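Local coordinates for GGDEF and EAL domain-containing protein (Vibrio cholerae O1 str. 2010EL-1786, PDB 6PWK) that binds c-di-GMP and probably acts as a receptor that couples this second messenger to control of large adhesins and biofilm formation, at residues L260-I273 against H294-P306. Numbering follows the deposited sequence.
With MG (magnesium ion), chain E; C2E (9,9'-[(2R,3R,3aS,5S,7aR,9R,10R,10aS,12S,14aR)-3,5,10,12-tetrahydroxy-5,12-dioxidooctahydro-2H,7H-difuro[3,2-d:3',2'-j][1,3,7,9,2,8]tetraoxadiphosphacyclododecine-2,9-diyl]bis(2-amino-1,9-dihydro-6H-purin-6-one)), chain C.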
loop_
_atom_site.group_PDB
_atom_site.type_symbol
_atom_site.label_atom_id
_atom_site.label_comp_id
_atom_site.label_asym_id
_atom_site.label_seq_id
_atom_site.Cartn_x
_atom_site.Cartn_y
_atom_site.Cartn_z
ATOM N N LEU A 260 3.690 33.425 8.963
ATOM C CA LEU A 260 4.654 33.552 10.052
ATOM C C LEU A 260 5.895 34.312 9.603
ATOM O O LEU A 260 6.484 35.067 10.387
ATOM C CB LEU A 260 5.030 32.171 10.589
ATOM C CG LEU A 260 3.920 31.419 11.324
ATOM C CD1 LEU A 260 4.434 30.095 11.868
ATOM C CD2 LEU A 260 3.346 32.274 12.442
ATOM N N GLU A 261 6.307 34.131 8.344
ATOM C CA GLU A 261 7.446 34.881 7.826
ATOM C C GLU A 261 7.160 36.376 7.781
ATOM O O GLU A 261 8.090 37.188 7.838
ATOM C CB GLU A 261 7.828 34.372 6.434
ATOM C CG GLU A 261 8.414 32.967 6.416
ATOM C CD GLU A 261 9.827 32.911 6.962
ATOM O OE1 GLU A 261 10.551 33.922 6.843
ATOM O OE2 GLU A 261 10.213 31.856 7.511
ATOM N N LYS A 262 5.884 36.760 7.685
ATOM C CA LYS A 262 5.513 38.173 7.712
ATOM C C LYS A 262 5.621 38.786 9.100
ATOM O O LYS A 262 5.220 39.944 9.265
ATOM C CB LYS A 262 4.093 38.357 7.168
ATOM C CG LYS A 262 3.945 37.968 5.703
ATOM C CD LYS A 262 2.768 38.667 5.029
ATOM C CE LYS A 262 1.427 38.161 5.533
ATOM N NZ LYS A 262 0.301 38.767 4.767
ATOM N N GLY A 263 6.137 38.051 10.083
ATOM C CA GLY A 263 6.299 38.576 11.427
ATOM C C GLY A 263 5.017 39.026 12.090
ATOM O O GLY A 263 5.069 39.773 13.071
ATOM N N GLU A 264 3.864 38.587 11.584
ATOM C CA GLU A 264 2.590 39.079 12.094
ATOM C C GLU A 264 2.139 38.303 13.324
ATOM O O GLU A 264 1.961 38.877 14.403
ATOM C CB GLU A 264 1.523 39.006 10.994
ATOM N N LEU A 265 1.949 36.993 13.178
ATOM C CA LEU A 265 1.357 36.182 14.237
ATOM C C LEU A 265 2.410 35.847 15.287
ATOM O O LEU A 265 3.394 35.159 14.996
ATOM C CB LEU A 265 0.733 34.923 13.646
ATOM C CG LEU A 265 -0.478 35.262 12.771
ATOM C CD1 LEU A 265 -1.133 34.015 12.216
ATOM C CD2 LEU A 265 -1.480 36.087 13.566
ATOM N N THR A 266 2.192 36.335 16.509
ATOM C CA THR A 266 3.148 36.176 17.598
ATOM C C THR A 266 3.059 34.817 18.278
ATOM O O THR A 266 4.025 34.400 18.927
ATOM C CB THR A 266 2.928 37.271 18.642
ATOM O OG1 THR A 266 1.653 37.083 19.269
ATOM C CG2 THR A 266 2.957 38.644 17.986
ATOM N N ASP A 267 1.936 34.124 18.149
ATOM C CA ASP A 267 1.666 32.885 18.857
ATOM C C ASP A 267 1.827 31.682 17.937
ATOM O O ASP A 267 1.772 31.810 16.711
ATOM C CB ASP A 267 0.247 32.913 19.436
ATOM C CG ASP A 267 0.086 33.951 20.530
ATOM O OD1 ASP A 267 0.918 33.967 21.461
ATOM O OD2 ASP A 267 -0.870 34.752 20.455
ATOM N N PRO A 268 2.045 30.491 18.500
ATOM C CA PRO A 268 2.152 29.295 17.660
ATOM C C PRO A 268 0.853 29.014 16.922
ATOM O O PRO A 268 -0.238 29.365 17.377
ATOM C CB PRO A 268 2.474 28.180 18.665
ATOM C CG PRO A 268 3.038 28.883 19.851
ATOM C CD PRO A 268 2.319 30.194 19.918
ATOM N N LEU A 269 0.984 28.374 15.765
ATOM C CA LEU A 269 -0.152 28.005 14.933
ATOM C C LEU A 269 -0.230 26.489 14.827
ATOM O O LEU A 269 0.783 25.826 14.580
ATOM C CB LEU A 269 -0.039 28.632 13.541
ATOM C CG LEU A 269 -0.097 30.157 13.492
ATOM C CD1 LEU A 269 -0.015 30.636 12.055
ATOM C CD2 LEU A 269 -1.366 30.663 14.161
ATOM N N ALA A 270 -1.431 25.948 15.013
ATOM C CA ALA A 270 -1.667 24.512 14.950
ATOM C C ALA A 270 -2.214 24.159 13.574
ATOM O O ALA A 270 -3.310 24.596 13.206
ATOM C CB ALA A 270 -2.633 24.069 16.048
ATOM N N ILE A 271 -1.455 23.367 12.820
ATOM C CA ILE A 271 -1.828 22.960 11.469
ATOM C C ILE A 271 -2.325 21.523 11.518
ATOM O O ILE A 271 -1.615 20.629 11.995
ATOM C CB ILE A 271 -0.648 23.095 10.495
ATOM C CG1 ILE A 271 -0.083 24.515 10.523
ATOM C CG2 ILE A 271 -1.080 22.719 9.087
ATOM C CD1 ILE A 271 1.100 24.705 9.601
ATOM N N ASN A 272 -3.539 21.297 11.020
ATOM C CA ASN A 272 -4.066 19.942 10.920
ATOM C C ASN A 272 -3.391 19.191 9.778
ATOM O O ASN A 272 -3.142 19.748 8.704
ATOM C CB ASN A 272 -5.579 19.964 10.700
ATOM C CG ASN A 272 -6.338 20.508 11.894
ATOM O OD1 ASN A 272 -6.518 19.817 12.897
ATOM N ND2 ASN A 272 -6.800 21.748 11.786
ATOM N N ILE A 273 -3.095 17.915 10.015
ATOM C CA ILE A 273 -2.486 17.043 9.019
ATOM C C ILE A 273 -3.371 15.815 8.858
ATOM O O ILE A 273 -3.738 15.178 9.851
ATOM C CB ILE A 273 -1.056 16.626 9.415
ATOM C CG1 ILE A 273 -0.190 17.856 9.699
ATOM C CG2 ILE A 273 -0.428 15.771 8.323
ATOM C CD1 ILE A 273 0.039 18.741 8.494
ATOM N N HIS A 294 12.894 27.363 6.815
ATOM C CA HIS A 294 12.192 28.361 7.613
ATOM C C HIS A 294 12.398 28.058 9.098
ATOM O O HIS A 294 11.456 27.870 9.864
ATOM C CB HIS A 294 10.706 28.404 7.263
ATOM C CG HIS A 294 10.431 28.632 5.810
ATOM N ND1 HIS A 294 10.259 27.599 4.914
ATOM C CD2 HIS A 294 10.302 29.775 5.095
ATOM C CE1 HIS A 294 10.033 28.095 3.710
ATOM N NE2 HIS A 294 10.054 29.413 3.793
ATOM N N LEU A 295 13.665 28.012 9.517
ATOM C CA LEU A 295 13.979 27.680 10.904
ATOM C C LEU A 295 13.554 28.783 11.863
ATOM O O LEU A 295 13.316 28.513 13.045
ATOM C CB LEU A 295 15.477 27.404 11.051
ATOM C CG LEU A 295 16.038 26.227 10.251
ATOM C CD1 LEU A 295 17.555 26.191 10.346
ATOM C CD2 LEU A 295 15.438 24.918 10.738
ATOM N N SER A 296 13.451 30.022 11.378
ATOM C CA SER A 296 13.101 31.135 12.255
ATOM C C SER A 296 11.693 30.980 12.817
ATOM O O SER A 296 11.435 31.341 13.972
ATOM C CB SER A 296 13.235 32.456 11.497
ATOM O OG SER A 296 12.526 32.411 10.271
ATOM N N VAL A 297 10.770 30.437 12.020
ATOM C CA VAL A 297 9.385 30.272 12.441
ATOM C C VAL A 297 9.080 28.857 12.906
ATOM O O VAL A 297 7.924 28.560 13.239
ATOM C CB VAL A 297 8.417 30.668 11.308
ATOM C CG1 VAL A 297 8.711 32.081 10.831
ATOM C CG2 VAL A 297 8.516 29.676 10.155
ATOM N N ALA A 298 10.082 27.974 12.945
ATOM C CA ALA A 298 9.825 26.566 13.236
ATOM C C ALA A 298 9.267 26.375 14.641
ATOM O O ALA A 298 8.433 25.490 14.869
ATOM C CB ALA A 298 11.105 25.752 13.052
ATOM N N ASN A 299 9.710 27.193 15.596
ATOM C CA ASN A 299 9.215 27.081 16.963
ATOM C C ASN A 299 7.761 27.510 17.103
ATOM O O ASN A 299 7.163 27.272 18.157
ATOM C CB ASN A 299 10.095 27.901 17.910
ATOM C CG ASN A 299 10.305 29.323 17.428
ATOM O OD1 ASN A 299 11.266 29.614 16.714
ATOM N ND2 ASN A 299 9.407 30.220 17.818
ATOM N N LEU A 300 7.178 28.124 16.073
ATOM C CA LEU A 300 5.803 28.603 16.111
ATOM C C LEU A 300 4.843 27.691 15.352
ATOM O O LEU A 300 3.723 28.107 15.039
ATOM C CB LEU A 300 5.726 30.025 15.551
ATOM C CG LEU A 300 6.525 31.109 16.277
ATOM C CD1 LEU A 300 6.522 32.400 15.476
ATOM C CD2 LEU A 300 5.958 31.342 17.668
ATOM N N LEU A 301 5.255 26.461 15.051
ATOM C CA LEU A 301 4.446 25.526 14.278
ATOM C C LEU A 301 4.126 24.306 15.128
ATOM O O LEU A 301 5.035 23.593 15.565
ATOM C CB LEU A 301 5.162 25.104 12.993
ATOM C CG LEU A 301 5.227 26.122 11.854
ATOM C CD1 LEU A 301 6.090 25.595 10.721
ATOM C CD2 LEU A 301 3.834 26.450 11.351
ATOM N N HIS A 302 2.837 24.071 15.356
ATOM C CA HIS A 302 2.345 22.855 15.992
ATOM C C HIS A 302 1.605 22.041 14.941
ATOM O O HIS A 302 0.677 22.546 14.302
ATOM C CB HIS A 302 1.423 23.175 17.170
ATOM C CG HIS A 302 2.121 23.791 18.342
ATOM N ND1 HIS A 302 1.473 24.086 19.521
ATOM C CD2 HIS A 302 3.411 24.164 18.518
ATOM C CE1 HIS A 302 2.332 24.616 20.374
ATOM N NE2 HIS A 302 3.515 24.674 19.789
ATOM N N PHE A 303 2.014 20.791 14.756
ATOM C CA PHE A 303 1.384 19.905 13.786
ATOM C C PHE A 303 0.370 19.021 14.502
ATOM O O PHE A 303 0.739 18.209 15.355
ATOM C CB PHE A 303 2.429 19.065 13.052
ATOM C CG PHE A 303 3.255 19.855 12.078
ATOM C CD1 PHE A 303 2.775 20.132 10.809
ATOM C CD2 PHE A 303 4.506 20.332 12.434
ATOM C CE1 PHE A 303 3.528 20.865 9.911
ATOM C CE2 PHE A 303 5.265 21.065 11.540
ATOM C CZ PHE A 303 4.776 21.332 10.277
ATOM N N GLU A 304 -0.905 19.186 14.156
ATOM C CA GLU A 304 -1.988 18.451 14.800
ATOM C C GLU A 304 -2.202 17.145 14.045
ATOM O O GLU A 304 -2.652 17.147 12.894
ATOM C CB GLU A 304 -3.260 19.293 14.838
ATOM C CG GLU A 304 -4.160 18.982 16.021
ATOM C CD GLU A 304 -4.940 20.193 16.498
ATOM O OE1 GLU A 304 -6.102 20.365 16.073
ATOM O OE2 GLU A 304 -4.387 20.980 17.296
ATOM N N ILE A 305 -1.884 16.034 14.692
ATOM C CA ILE A 305 -1.921 14.707 14.082
ATOM C C ILE A 305 -3.106 13.947 14.664
ATOM O O ILE A 305 -3.246 13.890 15.892
ATOM C CB ILE A 305 -0.610 13.936 14.324
ATOM C CG1 ILE A 305 0.573 14.720 13.751
ATOM C CG2 ILE A 305 -0.686 12.552 13.715
ATOM C CD1 ILE A 305 1.919 14.118 14.078
ATOM N N PRO A 306 -3.972 13.360 13.837
ATOM C CA PRO A 306 -5.118 12.622 14.376
ATOM C C PRO A 306 -4.668 11.403 15.166
ATOM O O PRO A 306 -3.631 10.799 14.884
ATOM C CB PRO A 306 -5.905 12.215 13.121
ATOM C CG PRO A 306 -5.407 13.120 12.034
ATOM C CD PRO A 306 -3.971 13.375 12.366
HETATM MG MG MG E . -7.718 19.593 14.866
HETATM P P1 C2E C . -11.089 19.547 13.641
HETATM O O2P C2E C . -9.642 19.292 13.966
HETATM O O1P C2E C . -11.857 18.909 14.764
HETATM O "O5'" C2E C . -11.462 21.139 13.734
HETATM C "C5'" C2E C . -12.532 21.514 14.535
HETATM C "C4'" C2E C . -13.763 21.652 13.597
HETATM O "O4'" C2E C . -14.836 21.898 14.289
HETATM C "C3'" C2E C . -13.626 22.884 12.685
HETATM O "O3'" C2E C . -14.550 22.754 11.717
HETATM C "C2'" C2E C . -14.086 23.996 13.641
HETATM O "O2'" C2E C . -14.440 25.221 12.870
HETATM C "C1'" C2E C . -15.192 23.457 14.070
HETATM N N9 C2E C . -15.782 23.863 15.320
HETATM C C8 C2E C . -14.729 24.532 15.852
HETATM N N7 C2E C . -15.129 24.981 17.069
HETATM C C5 C2E C . -16.380 24.590 17.281
HETATM C C6 C2E C . -17.378 24.763 18.439
HETATM O O6 C2E C . -17.097 25.365 19.420
HETATM N N1 C2E C . -18.687 24.192 18.341
HETATM C C2 C2E C . -19.097 23.448 17.178
HETATM N N2 C2E C . -20.417 22.843 17.026
HETATM N N3 C2E C . -18.129 23.300 16.105
HETATM C C4 C2E C . -16.769 23.891 16.194
HETATM P P11 C2E C . -13.917 22.940 10.195
HETATM O O21 C2E C . -13.411 24.302 9.801
HETATM O O11 C2E C . -15.040 22.639 9.235
HETATM O O5A C2E C . -12.824 21.703 10.142
HETATM C C5A C2E C . -13.440 20.451 10.019
HETATM C C4A C2E C . -12.416 19.400 9.866
HETATM O O4A C2E C . -11.818 19.538 8.712
HETATM C C3A C2E C . -11.233 19.551 11.056
HETATM O O3A C2E C . -11.626 18.770 12.279
HETATM C C2A C2E C . -10.210 19.088 10.568
HETATM O O2A C2E C . -10.125 17.609 10.841
HETATM C C1A C2E C . -10.337 19.380 8.974
HETATM N N91 C2E C . -9.672 20.464 8.650
HETATM C C81 C2E C . -10.024 21.753 8.768
HETATM N N71 C2E C . -8.990 22.472 8.291
HETATM C C51 C2E C . -8.037 21.634 7.894
HETATM C C61 C2E C . -6.661 21.865 7.280
HETATM O O61 C2E C . -6.306 22.974 7.092
HETATM N N11 C2E C . -5.814 20.763 6.939
HETATM C C21 C2E C . -6.258 19.418 7.172
HETATM N N21 C2E C . -5.394 18.300 6.823
HETATM N N31 C2E C . -7.580 19.208 7.765
HETATM C C41 C2E C . -8.458 20.365 8.117
#
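N272 and E304 stand side by side and point the same way from neighbouring strands, their amide and carboxylate planes 79° apart, and both reach one magnesium ion. E304 OE1 binds the metal at 2.2 Å, and a phosphate oxygen of c-di-GMP, O2P, joins it there; E218 and D334 bind it too. With chi1 at -150°, E304 CG swings away from the backbone nitrogen, and a bend at chi2 takes OE1 to the metal, while OE2 lies 3.8 Å from A270 CB and makes a salt bridge with K355 and a hydrogen bond with Y353. Further back on this face, P268 CB sits over one face of the H302 ring, 4.0 Å from its centroid, in a CH-pi contact; NE2 is hydrogen-bonded to K352 and ND1 to H216.

N272 and E304, with A270 and H302, lie on the adjacent parallel strands 269-272 and 301-305 of the TIM-barrel-like EAL domain, joined by a mainly helical crossover; P268 just precedes the first. Five backbone hydrogen bonds hold the pair in register, among them I271 N to H302 O at 2.7 Å. On the other face, which is turned to the helices, I271 CD1 meets L301 CD2 at 3.7 Å, and L260 CD1, coming off helix 245-261, touches that same methyl. Next to L260, the E261 and H294 side chains cross at about a right angle, the carboxylate turned 61° from the ring, with E261 OE2 at the ring edge, in its plane, 3.2 Å from H294 CD2.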